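Local coordinates for putative lipoprotein (Bacteroides ovatus, PDB 3OQQ), which is of unknown function but is probably an extracellular, membrane-anchored protein that binds calcium ions and is built largely of antiparallel beta structure, at residues 408-413 / 417-422; 242-247 / 295-300; 202-207 / 316-321; 225-228 / 234-237. All coordinates share one frame; numbering follows the deposited sequence.

Contact 1: 408-413 / 417-422; sequences FTKWVD and VSNQKW
Trp-411 and Trp-422 are at the heart of an aromatic cluster that folds the stretch 417-422 back against the short helix 408-413. Trp-411 CG stands anti to the backbone N (chi1 176°), which carries the indole across to the loop. Its CB sits beside two backbone oxygens, 3.5 Å from Ser-418 O and slightly farther from Asn-419 O. CG meets Trp-422 CD1 at 3.4 Å, while CD1 passes Ser-418 O, an oxygen that lies near the indole plane at its edge. Farther out, Trp-411 CD2 is 3.2 Å from Trp-422 NE1, and CE3, CZ3 and CH2 follow round the same nitrogen, which sits over the centre of one face. The two indoles are tilted by 35°, neither stacked nor perpendicular. Ser-418 O also receives a CA-H...O contact from Trp-411 CA at 3.3 Å. On the same side of the Trp-422 plane, Phe-408 presents its edge to the six-membered ring in a T-shaped pair, planes 66° apart, and its CD1 is 3.5 Å from Trp-422 CH2. The outer boundary is made by Lys-410, whose CB packs 3.3 Å from Asn-419 OD1 while its extended chain leads away. A type I turn from Asn-419 to Trp-422 brings the second tryptophan round to the helix. Further rings extend the cluster edge-to-face: Phe-401 of helix 401-404 meets Phe-408, Tyr-405 meets Trp-422, and Phe-91 meets Trp-411. Helix 408-413 also rests on a loop through Tyr-143 and Trp-142, so it is wedged between that loop and its own C-terminal continuation.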
loop_
_atom_site.group_PDB
_atom_site.type_symbol
_atom_site.label_atom_id
_atom_site.label_comp_id
_atom_site.label_asym_id
_atom_site.label_seq_id
_atom_site.Cartn_x
_atom_site.Cartn_y
_atom_site.Cartn_z
ATOM N N PHE A 408 -7.788 -19.158 -5.845
ATOM C CA PHE A 408 -8.010 -17.817 -6.412
ATOM C C PHE A 408 -9.308 -17.741 -7.230
ATOM O O PHE A 408 -10.129 -16.869 -6.944
ATOM C CB PHE A 408 -6.821 -17.355 -7.281
ATOM C CG PHE A 408 -6.928 -15.951 -7.858
ATOM C CD1 PHE A 408 -6.911 -14.833 -7.029
ATOM C CD2 PHE A 408 -7.026 -15.750 -9.231
ATOM C CE1 PHE A 408 -6.994 -13.543 -7.563
ATOM C CE2 PHE A 408 -7.084 -14.460 -9.760
ATOM C CZ PHE A 408 -7.054 -13.365 -8.926
ATOM N N THR A 409 -9.491 -18.626 -8.243
ATOM C CA THR A 409 -10.693 -18.534 -9.109
ATOM C C THR A 409 -11.970 -18.776 -8.310
ATOM O O THR A 409 -12.990 -18.159 -8.625
ATOM C CB THR A 409 -10.628 -19.430 -10.351
ATOM O OG1 THR A 409 -10.702 -20.782 -9.929
ATOM C CG2 THR A 409 -9.355 -19.190 -11.178
ATOM N N LYS A 410 -11.896 -19.595 -7.244
ATOM C CA LYS A 410 -13.051 -19.844 -6.360
ATOM C C LYS A 410 -13.521 -18.529 -5.721
ATOM O O LYS A 410 -14.714 -18.267 -5.672
ATOM C CB LYS A 410 -12.728 -20.888 -5.281
ATOM C CG LYS A 410 -12.796 -22.321 -5.785
ATOM C CD LYS A 410 -12.297 -23.296 -4.720
ATOM C CE LYS A 410 -12.302 -24.716 -5.217
ATOM N NZ LYS A 410 -11.596 -25.632 -4.277
ATOM N N TRP A 411 -12.577 -17.712 -5.258
ATOM C CA TRP A 411 -12.831 -16.395 -4.689
ATOM C C TRP A 411 -13.320 -15.431 -5.784
ATOM O O TRP A 411 -14.327 -14.730 -5.585
ATOM C CB TRP A 411 -11.558 -15.874 -4.042
ATOM C CG TRP A 411 -11.643 -14.477 -3.500
ATOM C CD1 TRP A 411 -12.227 -14.090 -2.328
ATOM C CD2 TRP A 411 -10.963 -13.322 -4.011
ATOM N NE1 TRP A 411 -12.018 -12.752 -2.114
ATOM C CE2 TRP A 411 -11.230 -12.255 -3.125
ATOM C CE3 TRP A 411 -10.113 -13.097 -5.113
ATOM C CZ2 TRP A 411 -10.693 -10.973 -3.315
ATOM C CZ3 TRP A 411 -9.564 -11.836 -5.285
ATOM C CH2 TRP A 411 -9.862 -10.787 -4.397
ATOM N N VAL A 412 -12.609 -15.395 -6.935
ATOM C CA VAL A 412 -12.986 -14.521 -8.056
ATOM C C VAL A 412 -14.427 -14.822 -8.480
ATOM O O VAL A 412 -15.272 -13.924 -8.445
ATOM C CB VAL A 412 -12.015 -14.598 -9.273
ATOM C CG1 VAL A 412 -12.577 -13.810 -10.477
ATOM C CG2 VAL A 412 -10.621 -14.062 -8.906
ATOM N N ASP A 413 -14.702 -16.078 -8.857
ATOM C CA ASP A 413 -15.979 -16.492 -9.437
ATOM C C ASP A 413 -17.135 -16.457 -8.451
ATOM O O ASP A 413 -18.268 -16.304 -8.888
ATOM C CB ASP A 413 -15.831 -17.848 -10.138
ATOM C CG ASP A 413 -14.946 -17.686 -11.376
ATOM O OD1 ASP A 413 -15.251 -16.807 -12.215
ATOM O OD2 ASP A 413 -13.948 -18.421 -11.497
ATOM N N VAL A 417 -17.120 -14.214 -2.043
ATOM C CA VAL A 417 -17.994 -14.821 -1.040
ATOM C C VAL A 417 -17.288 -16.042 -0.422
ATOM O O VAL A 417 -17.428 -16.292 0.779
ATOM C CB VAL A 417 -19.381 -15.145 -1.658
ATOM C CG1 VAL A 417 -20.233 -16.019 -0.735
ATOM C CG2 VAL A 417 -20.128 -13.848 -1.997
ATOM N N SER A 418 -16.511 -16.774 -1.233
ATOM C CA SER A 418 -15.822 -17.973 -0.767
ATOM C C SER A 418 -14.336 -17.812 -0.840
ATOM O O SER A 418 -13.848 -16.949 -1.578
ATOM C CB SER A 418 -16.230 -19.173 -1.614
ATOM O OG SER A 418 -17.585 -19.461 -1.350
ATOM N N ASN A 419 -13.616 -18.638 -0.064
ATOM C CA ASN A 419 -12.152 -18.689 -0.062
ATOM C C ASN A 419 -11.548 -17.303 0.077
ATOM O O ASN A 419 -10.705 -16.911 -0.735
ATOM C CB ASN A 419 -11.667 -19.360 -1.356
ATOM C CG ASN A 419 -12.199 -20.753 -1.499
ATOM O OD1 ASN A 419 -13.290 -20.989 -2.028
ATOM N ND2 ASN A 419 -11.460 -21.692 -0.971
ATOM N N GLN A 420 -12.014 -16.543 1.089
ATOM C CA GLN A 420 -11.555 -15.178 1.347
ATOM C C GLN A 420 -10.100 -15.162 1.741
ATOM O O GLN A 420 -9.429 -14.169 1.520
ATOM C CB GLN A 420 -12.432 -14.511 2.401
ATOM C CG GLN A 420 -13.738 -14.010 1.771
ATOM C CD GLN A 420 -14.829 -13.659 2.735
ATOM O OE1 GLN A 420 -14.602 -13.297 3.886
ATOM N NE2 GLN A 420 -16.057 -13.726 2.258
ATOM N N LYS A 421 -9.588 -16.287 2.245
ATOM C CA LYS A 421 -8.178 -16.453 2.610
ATOM C C LYS A 421 -7.448 -17.304 1.553
ATOM O O LYS A 421 -6.508 -18.029 1.871
ATOM C CB LYS A 421 -8.046 -17.070 4.010
ATOM C CG LYS A 421 -8.308 -16.073 5.135
ATOM C CD LYS A 421 -8.736 -16.833 6.384
ATOM C CE LYS A 421 -8.082 -16.397 7.661
ATOM N NZ LYS A 421 -8.640 -17.139 8.829
ATOM N N TRP A 422 -7.831 -17.145 0.284
ATOM C CA TRP A 422 -7.240 -17.871 -0.834
ATOM C C TRP A 422 -5.725 -17.665 -0.925
ATOM O O TRP A 422 -5.036 -18.596 -1.351
ATOM C CB TRP A 422 -7.895 -17.457 -2.164
ATOM C CG TRP A 422 -7.709 -16.008 -2.496
ATOM C CD1 TRP A 422 -8.548 -14.981 -2.184
ATOM C CD2 TRP A 422 -6.594 -15.422 -3.188
ATOM N NE1 TRP A 422 -8.051 -13.800 -2.679
ATOM C CE2 TRP A 422 -6.857 -14.040 -3.308
ATOM C CE3 TRP A 422 -5.408 -15.942 -3.755
ATOM C CZ2 TRP A 422 -5.947 -13.149 -3.913
ATOM C CZ3 TRP A 422 -4.491 -15.056 -4.317
ATOM C CH2 TRP A 422 -4.787 -13.684 -4.434
#

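Contact 2: 242-247 / 295-300; sequences WNWSND and GLPMLR
Trp-244 lays its indole against Leu-296 and Pro-297 from a loop shaped by Asp-247 OD2, an oxygen gripped by three groups. Asn-243 ND2 donates to OD2 at 2.9 Å, the backbone N of Trp-244 adds a weak bond, and Arg-253 forms a salt bridge with it. Across the contact, Trp-244 NE1 donates to Pro-297 O over 2.9 Å. That bond is bent, 139° at the hydrogen, and the nitrogen sits above the carbonyl plane. Leu-296 covers one face of the indole: its CD2 is 3.7 Å from the centroid of the six-membered ring in a CH-pi contact, while CD1 lies over the pyrrole part. Trp-242 CZ3 occupies the opposite face, and the Trp-242 ring continues the apolar layer to Leu-299, with Trp-242 CZ2 4.2 Å from Leu-299 CD2. Pro-297 CD borders Trp-244 CD1 at 3.9 Å. A leucine in place of Trp-244 would probably leave Pro-297 O without its indole donor and open a gap between Leu-296 and Trp-242. The chemistry is thus that of a buried apolar sandwich pinned by one polar bond, in which the indole N-H satisfies a backbone carbonyl just ahead of strand 298-307.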
loop_
_atom_site.group_PDB
_atom_site.type_symbol
_atom_site.label_atom_id
_atom_site.label_comp_id
_atom_site.label_asym_id
_atom_site.label_seq_id
_atom_site.Cartn_x
_atom_site.Cartn_y
_atom_site.Cartn_z
ATOM N N TRP A 242 23.709 4.141 -9.186
ATOM C CA TRP A 242 23.848 3.273 -8.027
ATOM C C TRP A 242 23.939 1.803 -8.410
ATOM O O TRP A 242 23.541 1.386 -9.503
ATOM C CB TRP A 242 22.702 3.495 -7.022
ATOM C CG TRP A 242 21.338 3.064 -7.509
ATOM C CD1 TRP A 242 20.430 3.832 -8.185
ATOM C CD2 TRP A 242 20.722 1.769 -7.336
ATOM N NE1 TRP A 242 19.299 3.085 -8.469
ATOM C CE2 TRP A 242 19.443 1.828 -7.936
ATOM C CE3 TRP A 242 21.122 0.569 -6.709
ATOM C CZ2 TRP A 242 18.572 0.727 -7.956
ATOM C CZ3 TRP A 242 20.266 -0.521 -6.736
ATOM C CH2 TRP A 242 19.015 -0.446 -7.376
ATOM N N ASN A 243 24.463 1.019 -7.472
ATOM C CA ASN A 243 24.582 -0.421 -7.585
ATOM C C ASN A 243 24.413 -1.017 -6.225
ATOM O O ASN A 243 24.658 -0.345 -5.218
ATOM C CB ASN A 243 25.931 -0.837 -8.194
ATOM C CG ASN A 243 26.043 -0.648 -9.682
ATOM O OD1 ASN A 243 26.611 0.328 -10.150
ATOM N ND2 ASN A 243 25.457 -1.545 -10.462
ATOM N N TRP A 244 23.925 -2.267 -6.177
ATOM C CA TRP A 244 23.864 -3.014 -4.928
ATOM C C TRP A 244 25.305 -3.326 -4.554
ATOM O O TRP A 244 26.158 -3.368 -5.450
ATOM C CB TRP A 244 23.068 -4.322 -5.117
ATOM C CG TRP A 244 21.572 -4.181 -5.016
ATOM C CD1 TRP A 244 20.837 -4.013 -3.878
ATOM C CD2 TRP A 244 20.632 -4.238 -6.102
ATOM N NE1 TRP A 244 19.495 -3.949 -4.185
ATOM C CE2 TRP A 244 19.338 -4.118 -5.541
ATOM C CE3 TRP A 244 20.755 -4.434 -7.492
ATOM C CZ2 TRP A 244 18.178 -4.117 -6.329
ATOM C CZ3 TRP A 244 19.597 -4.456 -8.272
ATOM C CH2 TRP A 244 18.331 -4.307 -7.691
ATOM N N SER A 245 25.599 -3.531 -3.267
ATOM C CA SER A 245 26.920 -4.000 -2.858
ATOM C C SER A 245 27.102 -5.378 -3.494
ATOM O O SER A 245 26.127 -6.119 -3.566
ATOM C CB SER A 245 27.009 -4.115 -1.336
ATOM O OG SER A 245 26.945 -2.845 -0.718
ATOM N N ASN A 246 28.296 -5.687 -4.023
ATOM C CA ASN A 246 28.605 -6.960 -4.687
ATOM C C ASN A 246 27.495 -7.307 -5.721
ATOM O O ASN A 246 26.929 -8.405 -5.715
ATOM C CB ASN A 246 28.841 -8.087 -3.645
ATOM C CG ASN A 246 29.709 -7.636 -2.477
ATOM O OD1 ASN A 246 30.860 -7.194 -2.640
ATOM N ND2 ASN A 246 29.136 -7.631 -1.285
ATOM N N ASP A 247 27.191 -6.318 -6.590
ATOM C CA ASP A 247 26.181 -6.377 -7.643
ATOM C C ASP A 247 26.598 -7.333 -8.746
ATOM O O ASP A 247 27.788 -7.492 -9.024
ATOM C CB ASP A 247 25.901 -4.974 -8.235
ATOM C CG ASP A 247 24.443 -4.750 -8.616
ATOM O OD1 ASP A 247 23.676 -5.751 -8.680
ATOM O OD2 ASP A 247 24.068 -3.581 -8.866
ATOM N N GLY A 295 18.067 -12.655 -0.497
ATOM C CA GLY A 295 18.240 -11.583 0.486
ATOM C C GLY A 295 18.628 -10.231 -0.090
ATOM O O GLY A 295 19.212 -9.411 0.621
ATOM N N LEU A 296 18.323 -9.991 -1.375
ATOM C CA LEU A 296 18.672 -8.764 -2.059
ATOM C C LEU A 296 17.909 -7.573 -1.452
ATOM O O LEU A 296 16.676 -7.615 -1.416
ATOM C CB LEU A 296 18.416 -8.864 -3.587
ATOM C CG LEU A 296 19.027 -7.713 -4.433
ATOM C CD1 LEU A 296 20.565 -7.780 -4.446
ATOM C CD2 LEU A 296 18.450 -7.662 -5.826
ATOM N N PRO A 297 18.622 -6.529 -0.930
ATOM C CA PRO A 297 17.912 -5.346 -0.407
ATOM C C PRO A 297 16.921 -4.800 -1.455
ATOM O O PRO A 297 17.199 -4.840 -2.662
ATOM C CB PRO A 297 19.047 -4.342 -0.119
ATOM C CG PRO A 297 20.294 -5.230 0.118
ATOM C CD PRO A 297 20.097 -6.349 -0.884
HETATM N N MSE A 298 15.750 -4.352 -1.003
HETATM C CA MSE A 298 14.725 -3.893 -1.919
HETATM C C MSE A 298 14.877 -2.424 -2.249
HETATM O O MSE A 298 15.205 -1.647 -1.364
HETATM C CB MSE A 298 13.332 -4.152 -1.337
HETATM C CG MSE A 298 12.957 -5.629 -1.358
HETATM SE SE MSE A 298 11.130 -5.919 -0.731
HETATM C CE MSE A 298 11.347 -7.832 -0.271
ATOM N N LEU A 299 14.643 -2.041 -3.519
ATOM C CA LEU A 299 14.631 -0.614 -3.895
ATOM C C LEU A 299 13.385 0.004 -3.244
ATOM O O LEU A 299 12.272 -0.483 -3.456
ATOM C CB LEU A 299 14.659 -0.399 -5.427
ATOM C CG LEU A 299 14.400 1.047 -5.957
ATOM C CD1 LEU A 299 15.453 2.058 -5.426
ATOM C CD2 LEU A 299 14.442 1.079 -7.477
ATOM N N ARG A 300 13.590 1.024 -2.388
ATOM C CA ARG A 300 12.515 1.644 -1.623
ATOM C C ARG A 300 12.349 3.116 -1.934
ATOM O O ARG A 300 13.338 3.862 -1.905
ATOM C CB ARG A 300 12.777 1.447 -0.093
ATOM C CG ARG A 300 12.017 2.442 0.838
ATOM C CD ARG A 300 12.118 2.064 2.305
ATOM N NE ARG A 300 11.269 0.904 2.607
ATOM C CZ ARG A 300 10.934 0.506 3.836
ATOM N NH1 ARG A 300 11.395 1.152 4.903
ATOM N NH2 ARG A 300 10.134 -0.537 4.006
#

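Contact 3: 202-207 / 316-321; sequences SEYVDR and RDAQLA
Tyr-204 and Gln-319 mark the closest backbone approach, with CA atoms 5.7 Å apart where the 3-10 turn 202-204 runs into strand 205-207 beside the helical residues 316-321. Side chains then slide past each other in opposite directions. Gln-319 has CG anti to its own N (chi1 -178°) and an extended chain, which lets NE2 travel along Tyr-204 to its backbone oxygen. The resulting bond, Gln-319 NE2 to Tyr-204 O, is 3.0 Å long and leaves close to the amide plane, though it approaches the carbonyl from a tilt of 28°. NE2 also donates to Lys-308 O, so one amide nitrogen ties two backbone carbonyls. At the other branch of the amide, Arg-316 NH1 gives OE1 a weak bond of 3.0 Å that helps fix which way the amide is turned. The phenol ring lies flat against the helix: Gln-319 CA stands over its centre, 3.8 Å from the centroid, in a CH-pi contact. Gln-319 CB covers Tyr-204 CD1 at 3.6 Å. At the far end, Tyr-204 OH reaches Ala-318 CB at 3.4 Å. A serine at Tyr-204 would probably uncover the helix backbone at Gln-319 and take away the surface that Ala-318 rests on. Around this seam, Tyr-204 pairs through its backbone with Lys-308, and a classic beta bulge at Asp-206 and Arg-207 faces Ile-306 of strand 298-307. Arg-316 forms a salt bridge with Glu-174, so helix 314-328 is fastened at the ends of strands 205-215, 298-307 and 173-184.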
loop_
_atom_site.group_PDB
_atom_site.type_symbol
_atom_site.label_atom_id
_atom_site.label_comp_id
_atom_site.label_asym_id
_atom_site.label_seq_id
_atom_site.Cartn_x
_atom_site.Cartn_y
_atom_site.Cartn_z
ATOM N N SER A 202 -3.120 19.567 -2.540
ATOM C CA SER A 202 -1.943 20.374 -2.196
ATOM C C SER A 202 -2.244 21.321 -1.005
ATOM O O SER A 202 -1.383 21.514 -0.160
ATOM C CB SER A 202 -1.439 21.165 -3.410
ATOM O OG SER A 202 -2.412 22.071 -3.901
ATOM N N GLU A 203 -3.480 21.829 -0.913
ATOM C CA GLU A 203 -3.989 22.705 0.152
ATOM C C GLU A 203 -3.831 22.036 1.526
ATOM O O GLU A 203 -3.769 22.734 2.531
ATOM C CB GLU A 203 -5.489 23.042 -0.082
ATOM C CG GLU A 203 -5.792 23.890 -1.315
ATOM C CD GLU A 203 -5.841 23.213 -2.680
ATOM O OE1 GLU A 203 -5.493 22.013 -2.776
ATOM O OE2 GLU A 203 -6.189 23.904 -3.667
ATOM N N TYR A 204 -3.757 20.688 1.560
ATOM C CA TYR A 204 -3.623 19.932 2.799
ATOM C C TYR A 204 -2.182 19.551 3.127
ATOM O O TYR A 204 -1.930 19.071 4.229
ATOM C CB TYR A 204 -4.466 18.638 2.736
ATOM C CG TYR A 204 -5.941 18.812 2.411
ATOM C CD1 TYR A 204 -6.652 19.924 2.863
ATOM C CD2 TYR A 204 -6.629 17.853 1.672
ATOM C CE1 TYR A 204 -8.008 20.070 2.594
ATOM C CE2 TYR A 204 -7.984 17.997 1.387
ATOM C CZ TYR A 204 -8.669 19.102 1.856
ATOM O OH TYR A 204 -10.004 19.237 1.587
ATOM N N VAL A 205 -1.257 19.685 2.163
ATOM C CA VAL A 205 0.126 19.239 2.307
ATOM C C VAL A 205 1.065 20.432 2.333
ATOM O O VAL A 205 1.146 21.173 1.366
ATOM C CB VAL A 205 0.504 18.235 1.183
ATOM C CG1 VAL A 205 1.952 17.784 1.319
ATOM C CG2 VAL A 205 -0.446 17.037 1.178
ATOM N N ASP A 206 1.800 20.575 3.429
ATOM C CA ASP A 206 2.744 21.675 3.653
ATOM C C ASP A 206 4.115 21.295 3.108
ATOM O O ASP A 206 4.626 21.993 2.238
ATOM C CB ASP A 206 2.813 21.997 5.171
ATOM C CG ASP A 206 3.768 23.100 5.616
ATOM O OD1 ASP A 206 4.375 23.758 4.745
ATOM O OD2 ASP A 206 3.920 23.291 6.835
ATOM N N ARG A 207 4.690 20.188 3.613
ATOM C CA ARG A 207 6.029 19.709 3.266
ATOM C C ARG A 207 6.030 18.324 2.727
ATOM O O ARG A 207 5.231 17.471 3.143
ATOM C CB ARG A 207 6.984 19.705 4.499
ATOM C CG ARG A 207 7.075 20.983 5.326
ATOM C CD ARG A 207 7.713 22.086 4.530
ATOM N NE ARG A 207 7.707 23.373 5.217
ATOM C CZ ARG A 207 8.804 24.028 5.584
ATOM N NH1 ARG A 207 10.005 23.511 5.352
ATOM N NH2 ARG A 207 8.708 25.206 6.188
ATOM N N ARG A 316 -10.691 22.284 7.797
ATOM C CA ARG A 316 -9.835 21.517 8.707
ATOM C C ARG A 316 -10.381 20.095 8.848
ATOM O O ARG A 316 -9.608 19.133 8.838
ATOM C CB ARG A 316 -9.725 22.199 10.082
ATOM C CG ARG A 316 -9.016 21.368 11.165
ATOM C CD ARG A 316 -7.533 21.210 10.903
ATOM N NE ARG A 316 -6.892 20.317 11.867
ATOM C CZ ARG A 316 -6.163 19.258 11.531
ATOM N NH1 ARG A 316 -5.977 18.950 10.251
ATOM N NH2 ARG A 316 -5.610 18.502 12.472
ATOM N N ASP A 317 -11.718 19.973 8.960
ATOM C CA ASP A 317 -12.408 18.690 9.054
ATOM C C ASP A 317 -12.212 17.932 7.761
ATOM O O ASP A 317 -12.047 16.717 7.795
ATOM C CB ASP A 317 -13.908 18.896 9.342
ATOM C CG ASP A 317 -14.215 19.428 10.730
ATOM O OD1 ASP A 317 -13.773 18.803 11.718
ATOM O OD2 ASP A 317 -14.920 20.454 10.826
ATOM N N ALA A 318 -12.175 18.668 6.621
ATOM C CA ALA A 318 -11.958 18.122 5.283
ATOM C C ALA A 318 -10.537 17.583 5.140
ATOM O O ALA A 318 -10.354 16.549 4.500
ATOM C CB ALA A 318 -12.216 19.184 4.232
ATOM N N GLN A 319 -9.540 18.290 5.732
ATOM C CA GLN A 319 -8.126 17.922 5.696
ATOM C C GLN A 319 -7.863 16.620 6.466
ATOM O O GLN A 319 -7.191 15.717 5.957
ATOM C CB GLN A 319 -7.285 19.058 6.297
ATOM C CG GLN A 319 -5.773 18.787 6.260
ATOM C CD GLN A 319 -4.964 19.890 6.882
ATOM O OE1 GLN A 319 -5.415 20.590 7.794
ATOM N NE2 GLN A 319 -3.721 20.026 6.455
ATOM N N LEU A 320 -8.373 16.553 7.714
ATOM C CA LEU A 320 -8.219 15.411 8.598
ATOM C C LEU A 320 -8.890 14.181 7.965
ATOM O O LEU A 320 -8.326 13.079 8.012
ATOM C CB LEU A 320 -8.789 15.743 9.988
ATOM C CG LEU A 320 -8.823 14.626 11.051
ATOM C CD1 LEU A 320 -7.409 14.095 11.391
ATOM C CD2 LEU A 320 -9.534 15.114 12.318
ATOM N N ALA A 321 -10.053 14.390 7.325
ATOM C CA ALA A 321 -10.780 13.329 6.638
ATOM C C ALA A 321 -9.977 12.843 5.412
ATOM O O ALA A 321 -9.914 11.645 5.175
ATOM C CB ALA A 321 -12.156 13.829 6.220
#

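Contact 4: 225-228 / 234-237; sequences AKEE and IVKV
The carboxylate of Glu-227 has Val-235 CG1 over one face, 4.0 Å from CD, and two waters at OE1, one on either side of its plane. Water 1 donates to Glu-227 OE1 at 2.7 Å and accepts from Lys-236 N at 3.0 Å. Water 2 donates both to Glu-227 OE1, at 2.6 Å, and to Lys-236 O, at 3.0 Å. The other oxygen, OE2, forms a salt bridge with Lys-232 in the connecting turn, which probably stabilises the negative charge. Glu-227 has CG anti to the backbone N (chi1 -169°) and an extended chain, which carries the carboxylate toward strand 234-237, where the two waters complete the link to the Lys-236 backbone. Nearer the backbone, its CB packs tightly on Val-237 CG1 at 3.3 Å, and Ala-225 CB faces Val-237 CB at 4.2 Å. Strand axes come within 7.1 Å and run at 153°, roughly antiparallel. Yet the strands pair with different neighbours: Ala-225 and Glu-227 bond to strand 205-215, Val-235 and Val-237 to strand 253-263. Two consecutive strands that belong to separate sheets and meet through side chains and water, as here, fit a beta-arch, the kind of connection that joins the two layers of a beta sandwich.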
loop_
_atom_site.group_PDB
_atom_site.type_symbol
_atom_site.label_atom_id
_atom_site.label_comp_id
_atom_site.label_asym_id
_atom_site.label_seq_id
_atom_site.Cartn_x
_atom_site.Cartn_y
_atom_site.Cartn_z
ATOM N N ALA A 225 19.320 8.794 -2.230
ATOM C CA ALA A 225 18.921 10.197 -2.470
ATOM C C ALA A 225 17.876 10.593 -1.466
ATOM O O ALA A 225 17.117 9.747 -0.999
ATOM C CB ALA A 225 18.366 10.396 -3.878
ATOM N N LYS A 226 17.803 11.881 -1.156
ATOM C CA LYS A 226 16.840 12.415 -0.197
ATOM C C LYS A 226 16.758 13.893 -0.347
ATOM O O LYS A 226 17.774 14.544 -0.594
ATOM C CB LYS A 226 17.247 12.056 1.251
ATOM C CG LYS A 226 16.291 12.501 2.352
ATOM C CD LYS A 226 16.805 12.020 3.706
ATOM C CE LYS A 226 15.701 11.842 4.709
ATOM N NZ LYS A 226 16.158 11.110 5.917
ATOM N N GLU A 227 15.532 14.409 -0.240
ATOM C CA GLU A 227 15.192 15.822 -0.177
ATOM C C GLU A 227 14.249 15.944 0.996
ATOM O O GLU A 227 13.224 15.262 1.018
ATOM C CB GLU A 227 14.577 16.358 -1.481
ATOM C CG GLU A 227 14.477 17.877 -1.484
ATOM C CD GLU A 227 14.150 18.511 -2.818
ATOM O OE1 GLU A 227 14.564 17.970 -3.870
ATOM O OE2 GLU A 227 13.528 19.596 -2.807
ATOM N N GLU A 228 14.583 16.804 1.950
ATOM C CA GLU A 228 13.818 16.947 3.194
ATOM C C GLU A 228 12.985 18.219 3.304
ATOM O O GLU A 228 13.453 19.309 2.964
ATOM C CB GLU A 228 14.771 16.925 4.393
ATOM C CG GLU A 228 15.339 15.560 4.690
ATOM C CD GLU A 228 15.964 15.486 6.064
ATOM O OE1 GLU A 228 15.215 15.282 7.047
ATOM O OE2 GLU A 228 17.197 15.672 6.162
ATOM N N ILE A 234 6.374 20.029 -6.814
ATOM C CA ILE A 234 6.996 18.826 -7.344
ATOM C C ILE A 234 8.380 18.673 -6.725
ATOM O O ILE A 234 9.238 19.543 -6.855
ATOM C CB ILE A 234 7.065 18.830 -8.906
ATOM C CG1 ILE A 234 5.662 19.025 -9.550
ATOM C CG2 ILE A 234 7.749 17.545 -9.416
ATOM C CD1 ILE A 234 5.704 19.580 -11.012
ATOM N N VAL A 235 8.582 17.553 -6.064
ATOM C CA VAL A 235 9.829 17.148 -5.454
ATOM C C VAL A 235 10.288 15.957 -6.267
ATOM O O VAL A 235 9.555 14.982 -6.395
ATOM C CB VAL A 235 9.623 16.821 -3.934
ATOM C CG1 VAL A 235 10.879 16.227 -3.313
ATOM C CG2 VAL A 235 9.191 18.064 -3.172
ATOM N N LYS A 236 11.459 16.069 -6.884
ATOM C CA LYS A 236 12.045 14.987 -7.661
ATOM C C LYS A 236 13.387 14.636 -7.033
ATOM O O LYS A 236 14.220 15.523 -6.891
ATOM C CB LYS A 236 12.189 15.407 -9.136
ATOM C CG LYS A 236 12.776 14.340 -10.061
ATOM C CD LYS A 236 12.508 14.701 -11.513
ATOM C CE LYS A 236 13.695 14.467 -12.405
ATOM N NZ LYS A 236 14.719 15.543 -12.279
ATOM N N VAL A 237 13.569 13.375 -6.587
ATOM C CA VAL A 237 14.858 12.935 -6.045
ATOM C C VAL A 237 15.329 11.745 -6.908
ATOM O O VAL A 237 14.518 10.919 -7.345
ATOM C CB VAL A 237 14.930 12.663 -4.508
ATOM C CG1 VAL A 237 14.542 13.900 -3.711
ATOM C CG2 VAL A 237 14.116 11.468 -4.078
HETATM O O HOH W 1 13.111 18.444 -6.117
HETATM O O HOH W 2 16.434 16.829 -5.259
#

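In the fold
All four contacts fall within the range of the DUF4842 family. Along the chain, contact 3 opens first and encloses contacts 4 and 2, which follow one another; contact 1 comes last, near the C-terminus. Contacts 2, 3 and 4 lie on neighbouring strands of one antiparallel array, 298-307, 205-215 and 221-230 respectively, with 205-215 paired to both of the others; contact 4 has its centre about 20 Å from that of contact 2 and about 21 Å from that of contact 3. Contacts 2 and 4 also tie this array to the six-stranded sheet, through residues at either end of strand 234-242. Contact 1 is remote, its centre 36 to 41 Å from the others, and belongs to an aromatic cluster round the short helix 408-413, which follows most of the strands in the sequence.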